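Local coordinates for protein SidF, inhibitor of growth family, member 3 (Legionella pneumophila subsp. pneumophila, PDB 4FYE) that is a phosphoinositide phosphatase that probably removes phosphate from the head groups of phosphatidylinositol phosphates, at residues G174-R178 and T709-G713; Q28-Y32 and N181-L185. The protein carries 1 engineered substitution. One frame throughout, in Å; residues are numbered along the deposited sequence. Where two conformers were deposited one is given.

Interaction 1 of 2, residues G174-R178 and T709-G713; sequences GHNIR and TANTG
Arg178 lays its guanidinium group against the carbonyl-rich C-terminal end of helix 701-712. Its CG is anti to its own carbonyl carbon (chi1 -71°), and the chain then bends at chi3. CD lies alongside Ala710 O, 3.4 Å from it. The bend at chi3 then turns NE toward Asn711 O. NE donates there in a weak hydrogen bond, 3.3 Å from Arg178 NE to Asn711 O, with an N-H...O angle of 148°. Both carbonyl oxygens sit at the edge of the guanidinium, near its plane. Thr712 O lies elsewhere, over one face, 3.5 Å above the plane and close to the centre. Gly713 N is over the same face but offset toward the rim. On the opposite face is Gly174 O of the arginine's own helix, 3.3 Å above the plane. The flat group is therefore held between carbonyls of two helices. His175 was modelled in two conformers. In one of them its CE1 comes to 3.3 Å from Asn711 O, with the oxygen oblique to the ring, and Arg178 NH2 lies over the ring centre. This part of the contact is less certain.

The side chains of Asn711 and Thr712 take little part. Asn711 ND2 bonds to Asn650 OD1, and Thr712 OG1 bonds to His708 O. Residues 709-713 meet Arg178 through their backbone. Gly713, with positive phi, turns the chain out of the helix. A positive charge set against the last carbonyls of a helix would be expected to suit the helix dipole.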
ATOM      1  N   GLY A 174       3.017  -3.357  22.234  1.00 59.58           N
ATOM      2  CA  GLY A 174       3.860  -2.432  21.510  1.00 60.09           C
ATOM      3  C   GLY A 174       3.088  -2.023  20.258  1.00 65.68           C
ATOM      4  O   GLY A 174       3.023  -0.828  19.924  1.00 57.48           O
ATOM      5  N   HIS A 175       2.506  -3.027  19.579  1.00 67.50           N
ATOM      6  CA  HIS A 175       1.689  -2.765  18.416  0.50 67.41           C
ATOM      7  C   HIS A 175       0.544  -1.843  18.752  1.00 69.36           C
ATOM      8  O   HIS A 175       0.294  -0.893  17.996  1.00 70.77           O
ATOM      9  CB  HIS A 175       1.261  -4.067  17.730  0.50 66.18           C
ATOM     10  CG  HIS A 175       2.385  -4.742  16.946  0.50 64.47           C
ATOM     11  ND1 HIS A 175       2.844  -4.259  15.769  0.50 62.15           N
ATOM     12  CD2 HIS A 175       3.141  -5.891  17.216  0.50 63.38           C
ATOM     13  CE1 HIS A 175       3.836  -5.056  15.304  0.50 60.92           C
ATOM     14  NE2 HIS A 175       4.018  -6.052  16.187  0.50 62.46           N
ATOM     15  N   ASN A 176      -0.115  -2.045  19.899  1.00 66.23           N
ATOM     16  CA  ASN A 176      -1.267  -1.195  20.195  1.00 69.11           C
ATOM     17  C   ASN A 176      -0.923   0.239  20.411  1.00 71.16           C
ATOM     18  O   ASN A 176      -1.715   1.128  20.085  1.00 82.01           O
ATOM     19  CB  ASN A 176      -2.086  -1.664  21.398  1.00 79.07           C
ATOM     20  CG  ASN A 176      -2.763  -3.009  21.178  1.00 91.03           C
ATOM     21  OD1 ASN A 176      -3.300  -3.582  22.135  1.00 97.10           O
ATOM     22  ND2 ASN A 176      -2.719  -3.542  19.935  1.00 87.76           N
ATOM     23  N   ILE A 177       0.230   0.506  20.996  1.00 70.06           N
ATOM     24  CA  ILE A 177       0.479   1.904  21.308  1.00 70.68           C
ATOM     25  C   ILE A 177       1.067   2.622  20.093  1.00 65.11           C
ATOM     26  O   ILE A 177       0.840   3.806  19.895  1.00 59.66           O
ATOM     27  CB  ILE A 177       1.217   2.128  22.647  1.00 71.53           C
ATOM     28  CG1 ILE A 177       2.700   2.455  22.447  1.00 74.16           C
ATOM     29  CG2 ILE A 177       1.001   0.954  23.613  1.00 75.02           C
ATOM     30  CD1 ILE A 177       3.473   2.498  23.769  1.00 81.96           C
ATOM     31  N   ARG A 178       1.750   1.878  19.237  1.00 63.57           N
ATOM     32  CA  ARG A 178       2.248   2.466  18.013  1.00 71.95           C
ATOM     33  C   ARG A 178       1.035   2.835  17.134  1.00 81.47           C
ATOM     34  O   ARG A 178       1.045   3.884  16.487  1.00 86.81           O
ATOM     35  CB  ARG A 178       3.274   1.551  17.291  1.00 68.15           C
ATOM     36  CG  ARG A 178       4.629   1.432  18.006  1.00 67.90           C
ATOM     37  CD  ARG A 178       5.665   0.638  17.221  1.00 64.85           C
ATOM     38  NE  ARG A 178       5.338  -0.789  17.147  1.00 62.40           N
ATOM     39  CZ  ARG A 178       5.699  -1.680  18.070  1.00 64.36           C
ATOM     40  NH1 ARG A 178       6.387  -1.289  19.141  1.00 62.17           N
ATOM     41  NH2 ARG A 178       5.361  -2.951  17.938  1.00 62.56           N
ATOM     42  N   THR A 709       9.963   0.877  11.139  1.00 34.17           N
ATOM     43  CA  THR A 709      10.214   1.268  12.520  1.00 38.86           C
ATOM     44  C   THR A 709       8.905   1.662  13.215  1.00 40.43           C
ATOM     45  O   THR A 709       8.592   1.151  14.294  1.00 47.75           O
ATOM     46  CB  THR A 709      11.278   2.378  12.585  1.00 38.63           C
ATOM     47  OG1 THR A 709      12.454   1.867  11.942  1.00 40.39           O
ATOM     48  CG2 THR A 709      11.630   2.722  14.038  1.00 36.12           C
ATOM     49  N   ALA A 710       8.166   2.555  12.596  1.00 38.11           N
ATOM     50  CA  ALA A 710       6.796   2.910  13.035  1.00 44.95           C
ATOM     51  C   ALA A 710       5.861   1.702  13.201  1.00 44.75           C
ATOM     52  O   ALA A 710       5.026   1.678  14.091  1.00 45.98           O
ATOM     53  CB  ALA A 710       6.168   3.891  12.048  1.00 36.62           C
ATOM     54  N   ASN A 711       6.006   0.691  12.371  1.00 41.54           N
ATOM     55  CA  ASN A 711       5.173  -0.466  12.562  1.00 44.61           C
ATOM     56  C   ASN A 711       5.666  -1.423  13.572  1.00 45.77           C
ATOM     57  O   ASN A 711       4.842  -2.070  14.172  1.00 49.50           O
ATOM     58  CB  ASN A 711       4.985  -1.277  11.281  1.00 51.56           C
ATOM     59  CG  ASN A 711       3.898  -0.736  10.399  1.00 54.13           C
ATOM     60  OD1 ASN A 711       3.197   0.211  10.756  1.00 62.38           O
ATOM     61  ND2 ASN A 711       3.773  -1.310   9.222  1.00 59.79           N
ATOM     62  N   THR A 712       6.985  -1.600  13.727  1.00 43.85           N
ATOM     63  CA  THR A 712       7.464  -2.714  14.593  1.00 43.12           C
ATOM     64  C   THR A 712       8.371  -2.258  15.691  1.00 41.47           C
ATOM     65  O   THR A 712       8.644  -3.025  16.582  1.00 46.79           O
ATOM     66  CB  THR A 712       8.181  -3.876  13.826  1.00 44.89           C
ATOM     67  OG1 THR A 712       9.440  -3.393  13.310  1.00 40.81           O
ATOM     68  CG2 THR A 712       7.273  -4.422  12.616  1.00 37.86           C
ATOM     69  N   GLY A 713       8.807  -1.002  15.693  1.00 41.24           N
ATOM     70  CA  GLY A 713       9.838  -0.651  16.666  1.00 43.34           C
ATOM     71  C   GLY A 713      11.307  -0.742  16.212  1.00 44.89           C
ATOM     72  O   GLY A 713      12.168  -0.146  16.858  1.00 48.63           O
TER

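Interaction 2 of 2, residues Q28-Y32 and N181-L185; sequences QHLAY and NRDTL
Asp183, just before strand 184-189, reaches to Tyr32 and His29 in the loop that precedes strand 39-42. Its CB starts 3.5 Å from Tyr32 OH. The chi1 of -67° sets CG anti to the carbonyl carbon, and the carboxylate then spans the two loop residues with one oxygen for each. OD1 goes to the histidine. It lies at the edge of the imidazole, in the ring plane, with His29 CD2 3.0 Å from Asp183 OD1. This is a close C-H...O type approach, with a carbon on the histidine side. OD2 goes to the tyrosine. Tyr32 OH donates to Asp183 OD2 over a short 2.5 Å. The phenol comes in on the anti side of the oxygen, 27° out of the carboxylate plane. Leu30 CD2 is near the same oxygen, 4.3 Å from Asp183 OD2. The methyl Leu185 CD2 packs 4.3 Å from Tyr32 OH.

The His29 ring has a second neighbour. The side-chain amide of Asn181 is stacked on one face, the planes 19° apart, with CG offset toward the ring's rim. The ring has a further tie: His29 NE2 is hydrogen-bonded to Gly48 O.

Beside the contact, strand 50-55 pairs with strand 184-189, and Val52 touches both Asp183 and Tyr32. Asp183 is buried, and the phenol hydroxyl gives OD2 a hydrogen-bond partner. The other oxygen faces a polarised ring C-H, and any positive charge on His29 would probably strengthen that approach. The phenol bond and the imidazole contacts together dock the irregular loop 28-32 on the lead-in to strand 184-189, an inner strand of the six-stranded sheet.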
ATOM      1  N   GLN A  28       8.419  12.472  21.962  1.00 73.59           N
ATOM      2  CA  GLN A  28       8.119  11.718  20.724  1.00 69.02           C
ATOM      3  C   GLN A  28       7.208  10.544  21.044  1.00 67.98           C
ATOM      4  O   GLN A  28       7.229  10.019  22.156  1.00 65.52           O
ATOM      5  CB  GLN A  28       9.408  11.264  20.034  1.00 62.64           C
ATOM      6  CG  GLN A  28      10.434  12.386  19.961  1.00 66.89           C
ATOM      7  CD  GLN A  28      11.767  11.995  19.378  1.00 63.77           C
ATOM      8  OE1 GLN A  28      12.030  10.829  19.116  1.00 67.43           O
ATOM      9  NE2 GLN A  28      12.615  12.991  19.140  1.00 69.20           N
ATOM     10  N   HIS A  29       6.373  10.163  20.086  1.00 64.98           N
ATOM     11  CA  HIS A  29       5.566   8.958  20.248  1.00 65.14           C
ATOM     12  C   HIS A  29       6.318   7.624  20.366  1.00 67.24           C
ATOM     13  O   HIS A  29       5.790   6.636  20.890  1.00 64.38           O
ATOM     14  CB  HIS A  29       4.525   8.928  19.134  1.00 67.05           C
ATOM     15  CG  HIS A  29       3.615  10.152  19.135  1.00 74.24           C
ATOM     16  ND1 HIS A  29       3.116  10.707  20.293  1.00 69.70           N
ATOM     17  CD2 HIS A  29       3.127  10.918  18.089  1.00 64.16           C
ATOM     18  CE1 HIS A  29       2.374  11.777  19.986  1.00 72.98           C
ATOM     19  NE2 HIS A  29       2.384  11.917  18.634  1.00 75.45           N
ATOM     20  N   LEU A  30       7.546   7.559  19.873  1.00 61.81           N
ATOM     21  CA  LEU A  30       8.290   6.307  19.913  1.00 59.44           C
ATOM     22  C   LEU A  30       9.719   6.603  19.459  1.00 54.67           C
ATOM     23  O   LEU A  30       9.989   7.666  18.890  1.00 53.12           O
ATOM     24  CB  LEU A  30       7.606   5.250  19.025  1.00 60.44           C
ATOM     25  CG  LEU A  30       7.816   5.360  17.501  1.00 62.39           C
ATOM     26  CD1 LEU A  30       8.618   4.188  16.911  1.00 55.84           C
ATOM     27  CD2 LEU A  30       6.466   5.457  16.846  1.00 57.59           C
ATOM     28  N   ALA A  31      10.629   5.678  19.714  1.00 51.12           N
ATOM     29  CA  ALA A  31      12.018   5.936  19.392  1.00 51.46           C
ATOM     30  C   ALA A  31      12.360   5.499  17.986  1.00 47.84           C
ATOM     31  O   ALA A  31      12.139   4.358  17.588  1.00 45.30           O
ATOM     32  CB  ALA A  31      12.929   5.260  20.383  1.00 48.27           C
ATOM     33  N   TYR A  32      12.901   6.435  17.234  1.00 48.19           N
ATOM     34  CA  TYR A  32      13.376   6.154  15.874  1.00 45.99           C
ATOM     35  C   TYR A  32      14.900   6.019  15.689  1.00 47.45           C
ATOM     36  O   TYR A  32      15.323   5.418  14.689  1.00 51.05           O
ATOM     37  CB  TYR A  32      12.908   7.282  15.018  1.00 45.33           C
ATOM     38  CG  TYR A  32      11.455   7.278  14.823  1.00 44.01           C
ATOM     39  CD1 TYR A  32      10.870   6.477  13.798  1.00 40.12           C
ATOM     40  CD2 TYR A  32      10.629   8.078  15.610  1.00 43.55           C
ATOM     41  CE1 TYR A  32       9.494   6.488  13.571  1.00 38.00           C
ATOM     42  CE2 TYR A  32       9.245   8.089  15.391  1.00 42.83           C
ATOM     43  CZ  TYR A  32       8.695   7.308  14.386  1.00 44.68           C
ATOM     44  OH  TYR A  32       7.345   7.383  14.148  1.00 53.12           O
ATOM     45  N   ASN A 181      -1.237   6.274  17.676  1.00 83.63           N
ATOM     46  CA  ASN A 181      -0.795   7.592  17.178  1.00 83.50           C
ATOM     47  C   ASN A 181       0.340   7.535  16.178  1.00 80.25           C
ATOM     48  O   ASN A 181       1.529   7.616  16.539  1.00 80.51           O
ATOM     49  CB  ASN A 181      -0.464   8.553  18.332  1.00 91.08           C
ATOM     50  CG  ASN A 181      -0.905   9.991  18.051  1.00102.22           C
ATOM     51  OD1 ASN A 181      -1.129  10.787  18.982  1.00 95.42           O
ATOM     52  ND2 ASN A 181      -1.019  10.339  16.767  1.00 94.15           N
ATOM     53  N   ARG A 182      -0.035   7.376  14.912  1.00 65.19           N
ATOM     54  CA  ARG A 182       0.955   7.169  13.855  1.00 58.34           C
ATOM     55  C   ARG A 182       1.457   8.502  13.270  1.00 51.20           C
ATOM     56  O   ARG A 182       0.690   9.422  12.964  1.00 47.51           O
ATOM     57  CB  ARG A 182       0.430   6.252  12.745  1.00 68.30           C
ATOM     58  CG  ARG A 182      -0.223   4.947  13.193  1.00 71.58           C
ATOM     59  CD  ARG A 182      -1.737   5.002  13.025  1.00 76.91           C
ATOM     60  NE  ARG A 182      -2.234   4.560  11.702  1.00 93.90           N
ATOM     61  CZ  ARG A 182      -1.516   4.039  10.689  1.00 76.69           C
ATOM     62  NH1 ARG A 182      -0.197   3.862  10.769  1.00 78.09           N
ATOM     63  NH2 ARG A 182      -2.131   3.711   9.566  1.00 66.51           N
ATOM     64  N   ASP A 183       2.764   8.574  13.118  1.00 44.72           N
ATOM     65  CA  ASP A 183       3.425   9.724  12.619  1.00 46.90           C
ATOM     66  C   ASP A 183       3.373   9.758  11.069  1.00 45.62           C
ATOM     67  O   ASP A 183       3.345   8.726  10.377  1.00 45.45           O
ATOM     68  CB  ASP A 183       4.880   9.654  13.091  1.00 45.11           C
ATOM     69  CG  ASP A 183       5.036   9.791  14.586  1.00 52.35           C
ATOM     70  OD1 ASP A 183       4.123  10.313  15.280  1.00 60.04           O
ATOM     71  OD2 ASP A 183       6.119   9.375  15.089  1.00 69.75           O
ATOM     72  N   THR A 184       3.406  10.937  10.514  1.00 39.34           N
ATOM     73  CA  THR A 184       3.603  11.039   9.092  1.00 43.11           C
ATOM     74  C   THR A 184       5.090  10.834   8.777  1.00 43.08           C
ATOM     75  O   THR A 184       5.941  11.325   9.502  1.00 43.94           O
ATOM     76  CB  THR A 184       3.160  12.430   8.621  1.00 41.36           C
ATOM     77  OG1 THR A 184       1.732  12.481   8.628  1.00 43.88           O
ATOM     78  CG2 THR A 184       3.562  12.597   7.243  1.00 38.77           C
ATOM     79  N   LEU A 185       5.404  10.131   7.704  1.00 40.00           N
ATOM     80  CA  LEU A 185       6.783   9.914   7.436  1.00 39.88           C
ATOM     81  C   LEU A 185       7.200  10.474   6.093  1.00 44.98           C
ATOM     82  O   LEU A 185       6.545  10.207   5.054  1.00 42.64           O
ATOM     83  CB  LEU A 185       7.068   8.428   7.453  1.00 38.92           C
ATOM     84  CG  LEU A 185       6.385   7.661   8.563  1.00 40.25           C
ATOM     85  CD1 LEU A 185       6.535   6.209   8.121  1.00 36.99           C
ATOM     86  CD2 LEU A 185       7.074   7.918   9.924  1.00 36.61           C
TER

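In the fold
From the N terminus, the loop 28-32 comes first and passes into strands 39-42 and 50-55 and then a run of helices. Helix 167-180 carries the first half of interaction 1. It leads almost at once into 181-185, where interaction 2 closes a loop of 148 residues. Interaction 1 closes much later, 530 residues after segment 174-178, at the end of helix 701-712. The two contacts therefore cross rather than nest. Their centres are about 9 Å apart, and Thr709 CG2 packs 3.8 Å from Tyr32 CD1. The N-terminal loop, the entry to an inner strand of the six-stranded sheet and two distant helices thus meet in one place.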